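Local coordinates for iota-carrageenase (Alteromonas sp., PDB 1H80), which hydrolyses beta-1,4 linkages within iota-carrageenan, a sulfated galactan of red algal cell walls, with inversion of anomeric configuration, at residues Thr57-Leu68 and Ile78-Thr89; Ala358-Gln368 and Gly396-Ala406. All coordinates share one frame; numbering follows the deposited sequence.

Contact 1 pairs residues 57-68 with 78-89, which belong to successive coils of a beta-helix and run parallel, whereas contact 2 joins residues 358-368 and 396-406, which leave and return to the helix far along the chain and pair antiparallel. They thus exemplify two ways in which neighbouring pieces of chain can meet in such a fold. The two follow one another in sequence, with centres about 35 Å apart and nearest atoms about 21 Å apart, and do not touch. Contact 1 carries ligands of a calcium ion and a sodium ion, whereas the side chain of Asp365 in contact 2 lies about 13 Å from a bound sodium ion.

Contact 1 of 2, residues Thr57-Leu68 and Ile78-Thr89; sequences TLLIPNGTYHFL and IRVESDVIIKPT. With CA (calcium ion), chain C; NA (sodium ion), chain G.
With CG of Glu81 anti to its carbonyl carbon (chi1 -67°) and the chain extended beyond it, OE1 meets the N-H of Asn62; the like first torsion of Asn62 (chi1 -72°) carries its OD1 back to Asp83. The exchange closes a corner between two successive coils of a right-handed parallel beta-helix. Parallel pairing joins Leu58-Ile60 to Ile78-Val80 and Thr64-Phe67 to Ile85-Pro88, and the register slips by one residue between them, where Glu81-Val84 form a type I turn. OE1 accepts Asn62 N at 2.8 Å through its anti lone pair and also binds sodium together with OE2. Asn62 OD1 takes Asp83 N at 2.8 Å, from a donor tilted out of the carbonyl plane. On the face with Leu58 and Tyr65, Ile60 CD1 packs on Ile78 CG2 (3.8 Å). The Phe67 ring reaches over to Ile86, CD2 to CG2 3.7 Å; Leu58 and Phe67 touch helix 39-50, and Ile60, Tyr65 and Phe67 helix 24-28. On the other face Lys87 CB sits over the His66 ring in a CH-pi contact. At the turn, Ser82 grips calcium through O and OG, completed by Asn118, Gly119 and waters, one of which donates to Asp83 OD1 at 2.7 Å.

Contact 2 of 2, residues Ala358-Gln368 and Gly396-Ala406; sequences ARFGYNADLKQ and GQIYIGPSLAA
Gln368 passes obliquely across the Tyr399 side chain, its amide plane turned 49° from the ring. Its CB touches Gly396 O at 3.4 Å and lies 3.6 Å from Tyr399 CE1; CG, anti to the backbone N (chi1 -168°), stays 3.8 Å from that same CE1; beyond it CD passes Tyr399 OH, and NE2 gives that hydroxyl an almost straight bond of 2.9 Å, with the oxygen in the plane of the amide. The phenol also bonds Tyr451 O, and NE2 has a second partner in Tyr452 OH. Next door Lys367 doubles back through two bends in its chain, which bring NZ onto a lone pair of Gln397 O at 2.7 Å. Leu366 lays CD1 against Gly401 CA (3.7 Å) and CD2 against Leu404 CD1. Farther along, Pro402 presents CB to Phe360 CZ (3.6 Å) and CG to Tyr362 CD1, while Phe360 CE2 lies over one face of the Tyr362 ring, displaced toward its rim. Backbone bonds pair Leu366 with Tyr399 and Ala364 with Gly401; beyond them Ser403 N reaches Gly361 O. Strands 364-366 and 399-401 thus make a two-stranded antiparallel ribbon at the base of a long excursion, which leaves the parallel beta-helix after strand 351-359 and rejoins it at strand 407-409.

Contact 1 of 2, residues Thr57-Leu68 and Ile78-Thr89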
loop_
_atom_site.group_PDB
_atom_site.type_symbol
_atom_site.label_atom_id
_atom_site.label_comp_id
_atom_site.label_asym_id
_atom_site.label_seq_id
_atom_site.Cartn_x
_atom_site.Cartn_y
_atom_site.Cartn_z
ATOM N N THR A 57 -21.211 -0.591 -19.121
ATOM C CA THR A 57 -21.085 0.066 -17.836
ATOM C C THR A 57 -22.148 -0.424 -16.873
ATOM O O THR A 57 -23.278 -0.701 -17.267
ATOM C CB THR A 57 -21.218 1.601 -17.993
ATOM O OG1 THR A 57 -20.151 2.087 -18.819
ATOM C CG2 THR A 57 -21.158 2.296 -16.635
ATOM N N LEU A 58 -21.764 -0.552 -15.611
ATOM C CA LEU A 58 -22.695 -0.956 -14.575
ATOM C C LEU A 58 -22.747 0.183 -13.576
ATOM O O LEU A 58 -21.714 0.624 -13.071
ATOM C CB LEU A 58 -22.215 -2.220 -13.861
ATOM C CG LEU A 58 -23.106 -2.608 -12.679
ATOM C CD1 LEU A 58 -24.490 -3.002 -13.188
ATOM C CD2 LEU A 58 -22.475 -3.759 -11.911
ATOM N N LEU A 59 -23.946 0.677 -13.304
ATOM C CA LEU A 59 -24.091 1.745 -12.337
ATOM C C LEU A 59 -24.533 1.144 -11.016
ATOM O O LEU A 59 -25.476 0.360 -10.983
ATOM C CB LEU A 59 -25.150 2.759 -12.785
ATOM C CG LEU A 59 -25.371 3.925 -11.812
ATOM C CD1 LEU A 59 -24.121 4.802 -11.760
ATOM C CD2 LEU A 59 -26.562 4.748 -12.258
ATOM N N ILE A 60 -23.823 1.481 -9.946
ATOM C CA ILE A 60 -24.199 1.037 -8.611
ATOM C C ILE A 60 -24.811 2.310 -8.039
ATOM O O ILE A 60 -24.101 3.255 -7.694
ATOM C CB ILE A 60 -22.985 0.608 -7.774
ATOM C CG1 ILE A 60 -22.349 -0.634 -8.401
ATOM C CG2 ILE A 60 -23.417 0.311 -6.343
ATOM C CD1 ILE A 60 -21.193 -1.207 -7.599
ATOM N N PRO A 61 -26.147 2.359 -7.955
ATOM C CA PRO A 61 -26.879 3.516 -7.445
ATOM C C PRO A 61 -26.803 3.708 -5.945
ATOM O O PRO A 61 -26.486 2.780 -5.204
ATOM C CB PRO A 61 -28.299 3.252 -7.925
ATOM C CG PRO A 61 -28.406 1.777 -7.767
ATOM C CD PRO A 61 -27.074 1.263 -8.296
ATOM N N ASN A 62 -27.108 4.921 -5.505
ATOM C CA ASN A 62 -27.062 5.240 -4.090
ATOM C C ASN A 62 -27.766 4.209 -3.226
ATOM O O ASN A 62 -28.872 3.762 -3.530
ATOM C CB ASN A 62 -27.645 6.629 -3.844
ATOM C CG ASN A 62 -26.729 7.722 -4.339
ATOM O OD1 ASN A 62 -25.509 7.591 -4.258
ATOM N ND2 ASN A 62 -27.304 8.807 -4.842
ATOM N N GLY A 63 -27.093 3.837 -2.146
ATOM C CA GLY A 63 -27.617 2.855 -1.222
ATOM C C GLY A 63 -26.456 2.188 -0.520
ATOM O O GLY A 63 -25.296 2.543 -0.750
ATOM N N THR A 64 -26.762 1.228 0.342
ATOM C CA THR A 64 -25.736 0.506 1.074
ATOM C C THR A 64 -25.737 -0.928 0.584
ATOM O O THR A 64 -26.764 -1.607 0.604
ATOM C CB THR A 64 -26.005 0.544 2.587
ATOM O OG1 THR A 64 -25.928 1.901 3.044
ATOM C CG2 THR A 64 -24.978 -0.297 3.331
ATOM N N TYR A 65 -24.576 -1.388 0.142
ATOM C CA TYR A 65 -24.446 -2.733 -0.389
ATOM C C TYR A 65 -23.422 -3.554 0.350
ATOM O O TYR A 65 -22.435 -3.030 0.866
ATOM C CB TYR A 65 -24.037 -2.665 -1.857
ATOM C CG TYR A 65 -24.975 -1.834 -2.677
ATOM C CD1 TYR A 65 -26.133 -2.392 -3.216
ATOM C CD2 TYR A 65 -24.738 -0.476 -2.874
ATOM C CE1 TYR A 65 -27.032 -1.615 -3.930
ATOM C CE2 TYR A 65 -25.631 0.309 -3.585
ATOM C CZ TYR A 65 -26.775 -0.267 -4.108
ATOM O OH TYR A 65 -27.672 0.503 -4.802
ATOM N N HIS A 66 -23.669 -4.856 0.385
ATOM C CA HIS A 66 -22.762 -5.789 1.021
ATOM C C HIS A 66 -22.211 -6.709 -0.059
ATOM O O HIS A 66 -22.961 -7.435 -0.716
ATOM C CB HIS A 66 -23.492 -6.594 2.097
ATOM C CG HIS A 66 -23.847 -5.788 3.306
ATOM N ND1 HIS A 66 -24.883 -4.879 3.321
ATOM C CD2 HIS A 66 -23.269 -5.717 4.528
ATOM C CE1 HIS A 66 -24.927 -4.284 4.500
ATOM N NE2 HIS A 66 -23.958 -4.774 5.250
ATOM N N PHE A 67 -20.896 -6.649 -0.257
ATOM C CA PHE A 67 -20.232 -7.472 -1.259
ATOM C C PHE A 67 -19.044 -8.193 -0.646
ATOM O O PHE A 67 -18.482 -7.746 0.352
ATOM C CB PHE A 67 -19.655 -6.622 -2.401
ATOM C CG PHE A 67 -20.652 -5.759 -3.111
ATOM C CD1 PHE A 67 -21.822 -6.296 -3.636
ATOM C CD2 PHE A 67 -20.384 -4.406 -3.314
ATOM C CE1 PHE A 67 -22.707 -5.497 -4.357
ATOM C CE2 PHE A 67 -21.262 -3.601 -4.034
ATOM C CZ PHE A 67 -22.423 -4.147 -4.556
ATOM N N LEU A 68 -18.658 -9.298 -1.273
ATOM C CA LEU A 68 -17.483 -10.046 -0.856
ATOM C C LEU A 68 -17.121 -11.073 -1.917
ATOM O O LEU A 68 -17.994 -11.745 -2.471
ATOM C CB LEU A 68 -17.702 -10.752 0.487
ATOM C CG LEU A 68 -16.380 -11.068 1.199
ATOM C CD1 LEU A 68 -15.752 -9.771 1.700
ATOM C CD2 LEU A 68 -16.622 -12.013 2.370
ATOM N N ILE A 78 -17.484 -0.206 -14.016
ATOM C CA ILE A 78 -18.377 0.108 -12.919
ATOM C C ILE A 78 -18.280 1.555 -12.480
ATOM O O ILE A 78 -17.189 2.092 -12.287
ATOM C CB ILE A 78 -18.081 -0.820 -11.721
ATOM C CG1 ILE A 78 -18.326 -2.274 -12.140
ATOM C CG2 ILE A 78 -18.950 -0.441 -10.528
ATOM C CD1 ILE A 78 -17.900 -3.292 -11.103
ATOM N N ARG A 79 -19.441 2.190 -12.353
ATOM C CA ARG A 79 -19.516 3.568 -11.902
ATOM C C ARG A 79 -20.389 3.545 -10.667
ATOM O O ARG A 79 -21.453 2.925 -10.649
ATOM C CB ARG A 79 -20.104 4.465 -12.994
ATOM C CG ARG A 79 -19.153 4.634 -14.179
ATOM C CD ARG A 79 -17.840 5.286 -13.738
ATOM N NE ARG A 79 -16.864 5.402 -14.822
ATOM C CZ ARG A 79 -16.044 4.432 -15.224
ATOM N NH1 ARG A 79 -16.052 3.235 -14.641
ATOM N NH2 ARG A 79 -15.207 4.666 -16.226
ATOM N N VAL A 80 -19.928 4.222 -9.628
ATOM C CA VAL A 80 -20.634 4.226 -8.356
ATOM C C VAL A 80 -21.142 5.601 -7.962
ATOM O O VAL A 80 -20.384 6.565 -7.943
ATOM C CB VAL A 80 -19.694 3.702 -7.253
ATOM C CG1 VAL A 80 -20.463 3.492 -5.967
ATOM C CG2 VAL A 80 -19.023 2.412 -7.713
ATOM N N GLU A 81 -22.426 5.703 -7.636
ATOM C CA GLU A 81 -22.954 7.002 -7.246
ATOM C C GLU A 81 -22.302 7.496 -5.959
ATOM O O GLU A 81 -21.821 6.709 -5.140
ATOM C CB GLU A 81 -24.479 6.961 -7.144
ATOM C CG GLU A 81 -25.123 6.753 -8.510
ATOM C CD GLU A 81 -26.596 7.116 -8.545
ATOM O OE1 GLU A 81 -27.345 6.669 -7.656
ATOM O OE2 GLU A 81 -27.008 7.846 -9.474
ATOM N N SER A 82 -22.294 8.811 -5.796
ATOM C CA SER A 82 -21.615 9.469 -4.686
ATOM C C SER A 82 -22.046 9.230 -3.244
ATOM O O SER A 82 -21.272 9.506 -2.323
ATOM C CB SER A 82 -21.576 10.973 -4.955
ATOM O OG SER A 82 -20.701 11.626 -4.055
ATOM N N ASP A 83 -23.261 8.736 -3.029
ATOM C CA ASP A 83 -23.712 8.487 -1.662
ATOM C C ASP A 83 -23.714 7.002 -1.338
ATOM O O ASP A 83 -24.232 6.577 -0.306
ATOM C CB ASP A 83 -25.109 9.071 -1.443
ATOM C CG ASP A 83 -25.123 10.583 -1.537
ATOM O OD1 ASP A 83 -24.259 11.223 -0.900
ATOM O OD2 ASP A 83 -25.999 11.133 -2.242
ATOM N N VAL A 84 -23.120 6.212 -2.222
ATOM C CA VAL A 84 -23.059 4.775 -2.019
ATOM C C VAL A 84 -22.134 4.403 -0.874
ATOM O O VAL A 84 -21.100 5.032 -0.657
ATOM C CB VAL A 84 -22.567 4.053 -3.292
ATOM C CG1 VAL A 84 -22.215 2.592 -2.974
ATOM C CG2 VAL A 84 -23.652 4.102 -4.352
ATOM N N ILE A 85 -22.536 3.383 -0.126
ATOM C CA ILE A 85 -21.732 2.871 0.967
ATOM C C ILE A 85 -21.606 1.387 0.680
ATOM O O ILE A 85 -22.608 0.693 0.492
ATOM C CB ILE A 85 -22.409 3.061 2.335
ATOM C CG1 ILE A 85 -22.556 4.553 2.642
ATOM C CG2 ILE A 85 -21.577 2.376 3.413
ATOM C CD1 ILE A 85 -23.333 4.848 3.910
ATOM N N ILE A 86 -20.370 0.913 0.597
ATOM C CA ILE A 86 -20.118 -0.493 0.342
ATOM C C ILE A 86 -19.472 -1.097 1.576
ATOM O O ILE A 86 -18.480 -0.580 2.090
ATOM C CB ILE A 86 -19.191 -0.686 -0.878
ATOM C CG1 ILE A 86 -19.954 -0.345 -2.160
ATOM C CG2 ILE A 86 -18.681 -2.118 -0.932
ATOM C CD1 ILE A 86 -19.094 -0.347 -3.414
ATOM N N LYS A 87 -20.056 -2.188 2.053
ATOM C CA LYS A 87 -19.546 -2.877 3.233
ATOM C C LYS A 87 -19.263 -4.329 2.885
ATOM O O LYS A 87 -19.882 -4.895 1.990
ATOM C CB LYS A 87 -20.576 -2.824 4.365
ATOM C CG LYS A 87 -20.922 -1.427 4.839
ATOM C CD LYS A 87 -21.938 -1.486 5.967
ATOM C CE LYS A 87 -22.187 -0.118 6.562
ATOM N NZ LYS A 87 -23.072 -0.211 7.755
ATOM N N PRO A 88 -18.313 -4.955 3.591
ATOM C CA PRO A 88 -17.995 -6.355 3.307
ATOM C C PRO A 88 -19.027 -7.304 3.906
ATOM O O PRO A 88 -19.400 -7.174 5.075
ATOM C CB PRO A 88 -16.619 -6.529 3.935
ATOM C CG PRO A 88 -16.687 -5.621 5.123
ATOM C CD PRO A 88 -17.362 -4.383 4.563
ATOM N N THR A 89 -19.494 -8.247 3.098
ATOM C CA THR A 89 -20.463 -9.223 3.569
ATOM C C THR A 89 -19.740 -10.117 4.559
ATOM O O THR A 89 -18.591 -10.492 4.336
ATOM C CB THR A 89 -20.983 -10.090 2.421
ATOM O OG1 THR A 89 -21.541 -9.247 1.408
ATOM C CG2 THR A 89 -22.056 -11.048 2.922
HETATM CA CA CA C . -19.698 11.149 -1.805
HETATM NA NA NA G . -29.257 7.628 -8.843
HETATM O O HOH W 1 -21.704 12.182 -1.204
HETATM O O HOH W 2 -19.625 9.596 0.070
HETATM O O HOH W 3 -19.348 12.687 0.220
HETATM O O HOH W 4 -17.359 11.332 -0.835
HETATM O O HOH W 5 -30.040 7.031 -6.786
#

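Contact 2 of 2, residues Ala358-Gln368 and Gly396-Ala406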
loop_
_atom_site.group_PDB
_atom_site.type_symbol
_atom_site.label_atom_id
_atom_site.label_comp_id
_atom_site.label_asym_id
_atom_site.label_seq_id
_atom_site.Cartn_x
_atom_site.Cartn_y
_atom_site.Cartn_z
ATOM N N ALA A 358 7.428 17.285 4.488
ATOM C CA ALA A 358 7.056 16.597 5.712
ATOM C C ALA A 358 6.699 17.630 6.766
ATOM O O ALA A 358 7.521 18.465 7.128
ATOM C CB ALA A 358 8.207 15.726 6.204
ATOM N N ARG A 359 5.461 17.578 7.243
ATOM C CA ARG A 359 5.016 18.501 8.276
ATOM C C ARG A 359 5.060 17.747 9.596
ATOM O O ARG A 359 4.514 16.650 9.718
ATOM C CB ARG A 359 3.593 18.991 7.993
ATOM C CG ARG A 359 3.055 19.951 9.052
ATOM C CD ARG A 359 1.639 20.405 8.720
ATOM N NE ARG A 359 1.605 21.342 7.601
ATOM C CZ ARG A 359 1.832 22.648 7.710
ATOM N NH1 ARG A 359 2.109 23.181 8.891
ATOM N NH2 ARG A 359 1.782 23.425 6.633
ATOM N N PHE A 360 5.718 18.347 10.579
ATOM C CA PHE A 360 5.874 17.751 11.899
ATOM C C PHE A 360 4.548 17.529 12.620
ATOM O O PHE A 360 3.616 18.321 12.490
ATOM C CB PHE A 360 6.763 18.655 12.754
ATOM C CG PHE A 360 7.050 18.111 14.121
ATOM C CD1 PHE A 360 7.984 17.096 14.300
ATOM C CD2 PHE A 360 6.380 18.608 15.230
ATOM C CE1 PHE A 360 8.247 16.583 15.571
ATOM C CE2 PHE A 360 6.634 18.102 16.502
ATOM C CZ PHE A 360 7.570 17.088 16.672
ATOM N N GLY A 361 4.486 16.445 13.385
ATOM C CA GLY A 361 3.300 16.121 14.154
ATOM C C GLY A 361 3.696 15.251 15.334
ATOM O O GLY A 361 4.814 14.740 15.376
ATOM N N TYR A 362 2.785 15.067 16.284
ATOM C CA TYR A 362 3.062 14.260 17.470
ATOM C C TYR A 362 2.402 12.887 17.444
ATOM O O TYR A 362 2.521 12.122 18.400
ATOM C CB TYR A 362 2.587 15.006 18.724
ATOM C CG TYR A 362 3.377 16.254 19.025
ATOM C CD1 TYR A 362 4.638 16.173 19.611
ATOM C CD2 TYR A 362 2.880 17.515 18.698
ATOM C CE1 TYR A 362 5.391 17.316 19.865
ATOM C CE2 TYR A 362 3.626 18.667 18.945
ATOM C CZ TYR A 362 4.879 18.558 19.528
ATOM O OH TYR A 362 5.627 19.690 19.761
ATOM N N ASN A 363 1.714 12.566 16.353
ATOM C CA ASN A 363 1.019 11.287 16.268
ATOM C C ASN A 363 1.435 10.389 15.116
ATOM O O ASN A 363 0.594 9.762 14.470
ATOM C CB ASN A 363 -0.485 11.535 16.214
ATOM C CG ASN A 363 -0.989 12.248 17.448
ATOM O OD1 ASN A 363 -0.873 11.735 18.558
ATOM N ND2 ASN A 363 -1.541 13.441 17.262
ATOM N N ALA A 364 2.734 10.319 14.866
ATOM C CA ALA A 364 3.249 9.477 13.798
ATOM C C ALA A 364 3.372 8.027 14.259
ATOM O O ALA A 364 3.485 7.757 15.456
ATOM C CB ALA A 364 4.610 9.986 13.356
ATOM N N ASP A 365 3.316 7.096 13.310
ATOM C CA ASP A 365 3.495 5.680 13.622
ATOM C C ASP A 365 5.010 5.527 13.626
ATOM O O ASP A 365 5.682 5.956 12.687
ATOM C CB ASP A 365 2.907 4.766 12.535
ATOM C CG ASP A 365 1.398 4.625 12.625
ATOM O OD1 ASP A 365 0.844 4.723 13.740
ATOM O OD2 ASP A 365 0.764 4.384 11.573
ATOM N N LEU A 366 5.549 4.923 14.677
ATOM C CA LEU A 366 6.989 4.748 14.784
ATOM C C LEU A 366 7.356 3.310 15.090
ATOM O O LEU A 366 6.646 2.619 15.812
ATOM C CB LEU A 366 7.542 5.649 15.894
ATOM C CG LEU A 366 7.287 7.149 15.743
ATOM C CD1 LEU A 366 7.675 7.881 17.025
ATOM C CD2 LEU A 366 8.082 7.677 14.557
ATOM N N LYS A 367 8.475 2.863 14.533
ATOM C CA LYS A 367 8.957 1.515 14.779
ATOM C C LYS A 367 9.951 1.599 15.927
ATOM O O LYS A 367 10.611 2.623 16.118
ATOM C CB LYS A 367 9.642 0.953 13.533
ATOM C CG LYS A 367 8.717 0.823 12.332
ATOM C CD LYS A 367 7.538 -0.106 12.613
ATOM C CE LYS A 367 7.995 -1.541 12.832
ATOM N NZ LYS A 367 6.850 -2.479 13.028
ATOM N N GLN A 368 10.058 0.529 16.701
ATOM C CA GLN A 368 10.979 0.536 17.829
ATOM C C GLN A 368 12.415 0.860 17.424
ATOM O O GLN A 368 13.108 1.585 18.141
ATOM C CB GLN A 368 10.951 -0.811 18.548
ATOM C CG GLN A 368 11.667 -0.789 19.889
ATOM C CD GLN A 368 11.641 -2.138 20.570
ATOM O OE1 GLN A 368 12.457 -3.008 20.273
ATOM N NE2 GLN A 368 10.688 -2.327 21.475
ATOM N N GLY A 396 5.723 -3.363 21.198
ATOM C CA GLY A 396 7.058 -3.140 20.680
ATOM C C GLY A 396 7.067 -3.044 19.169
ATOM O O GLY A 396 8.031 -2.558 18.577
ATOM N N GLN A 397 5.997 -3.512 18.534
ATOM C CA GLN A 397 5.915 -3.460 17.077
ATOM C C GLN A 397 5.511 -2.077 16.585
ATOM O O GLN A 397 5.792 -1.709 15.445
ATOM C CB GLN A 397 4.904 -4.476 16.548
ATOM C CG GLN A 397 5.233 -5.922 16.843
ATOM C CD GLN A 397 4.472 -6.867 15.936
ATOM O OE1 GLN A 397 3.270 -6.709 15.723
ATOM N NE2 GLN A 397 5.170 -7.862 15.397
ATOM N N ILE A 398 4.851 -1.311 17.445
ATOM C CA ILE A 398 4.404 0.020 17.061
ATOM C C ILE A 398 4.381 1.000 18.230
ATOM O O ILE A 398 4.024 0.647 19.354
ATOM C CB ILE A 398 2.981 -0.047 16.430
ATOM C CG1 ILE A 398 2.500 1.349 16.026
ATOM C CG2 ILE A 398 2.002 -0.658 17.422
ATOM C CD1 ILE A 398 3.290 1.976 14.912
ATOM N N TYR A 399 4.789 2.231 17.948
ATOM C CA TYR A 399 4.782 3.305 18.930
ATOM C C TYR A 399 4.148 4.500 18.252
ATOM O O TYR A 399 4.122 4.577 17.022
ATOM C CB TYR A 399 6.202 3.689 19.353
ATOM C CG TYR A 399 6.915 2.626 20.139
ATOM C CD1 TYR A 399 7.486 1.525 19.503
ATOM C CD2 TYR A 399 6.982 2.697 21.530
ATOM C CE1 TYR A 399 8.103 0.521 20.232
ATOM C CE2 TYR A 399 7.595 1.697 22.271
ATOM C CZ TYR A 399 8.152 0.613 21.617
ATOM O OH TYR A 399 8.747 -0.390 22.341
ATOM N N ILE A 400 3.616 5.419 19.046
ATOM C CA ILE A 400 3.026 6.628 18.499
ATOM C C ILE A 400 3.810 7.773 19.113
ATOM O O ILE A 400 4.011 7.820 20.329
ATOM C CB ILE A 400 1.532 6.778 18.862
ATOM C CG1 ILE A 400 0.734 5.606 18.285
ATOM C CG2 ILE A 400 1.000 8.102 18.323
ATOM C CD1 ILE A 400 -0.758 5.685 18.555
ATOM N N GLY A 401 4.268 8.688 18.270
ATOM C CA GLY A 401 5.040 9.806 18.768
ATOM C C GLY A 401 5.352 10.819 17.690
ATOM O O GLY A 401 4.793 10.762 16.592
ATOM N N PRO A 402 6.264 11.756 17.972
ATOM C CA PRO A 402 6.656 12.800 17.024
ATOM C C PRO A 402 7.282 12.285 15.734
ATOM O O PRO A 402 7.890 11.212 15.701
ATOM C CB PRO A 402 7.647 13.647 17.824
ATOM C CG PRO A 402 7.257 13.400 19.254
ATOM C CD PRO A 402 6.955 11.930 19.262
ATOM N N SER A 403 7.113 13.066 14.675
ATOM C CA SER A 403 7.691 12.748 13.377
ATOM C C SER A 403 9.199 12.734 13.581
ATOM O O SER A 403 9.722 13.487 14.403
ATOM C CB SER A 403 7.323 13.829 12.365
ATOM O OG SER A 403 5.920 13.894 12.188
ATOM N N LEU A 404 9.902 11.895 12.831
ATOM C CA LEU A 404 11.347 11.792 12.984
ATOM C C LEU A 404 12.188 12.470 11.912
ATOM O O LEU A 404 13.286 12.951 12.196
ATOM C CB LEU A 404 11.751 10.322 13.087
ATOM C CG LEU A 404 11.582 9.694 14.474
ATOM C CD1 LEU A 404 11.763 8.191 14.390
ATOM C CD2 LEU A 404 12.595 10.309 15.431
ATOM N N ALA A 405 11.687 12.516 10.684
ATOM C CA ALA A 405 12.456 13.125 9.606
ATOM C C ALA A 405 11.601 13.335 8.377
ATOM O O ALA A 405 10.427 12.982 8.357
ATOM C CB ALA A 405 13.636 12.226 9.245
ATOM N N ALA A 406 12.204 13.914 7.347
ATOM C CA ALA A 406 11.501 14.116 6.090
ATOM C C ALA A 406 11.735 12.852 5.272
ATOM O O ALA A 406 10.830 12.335 4.617
ATOM C CB ALA A 406 12.066 15.323 5.353
HETATM O O HOH W 6 8.848 -1.971 15.975
#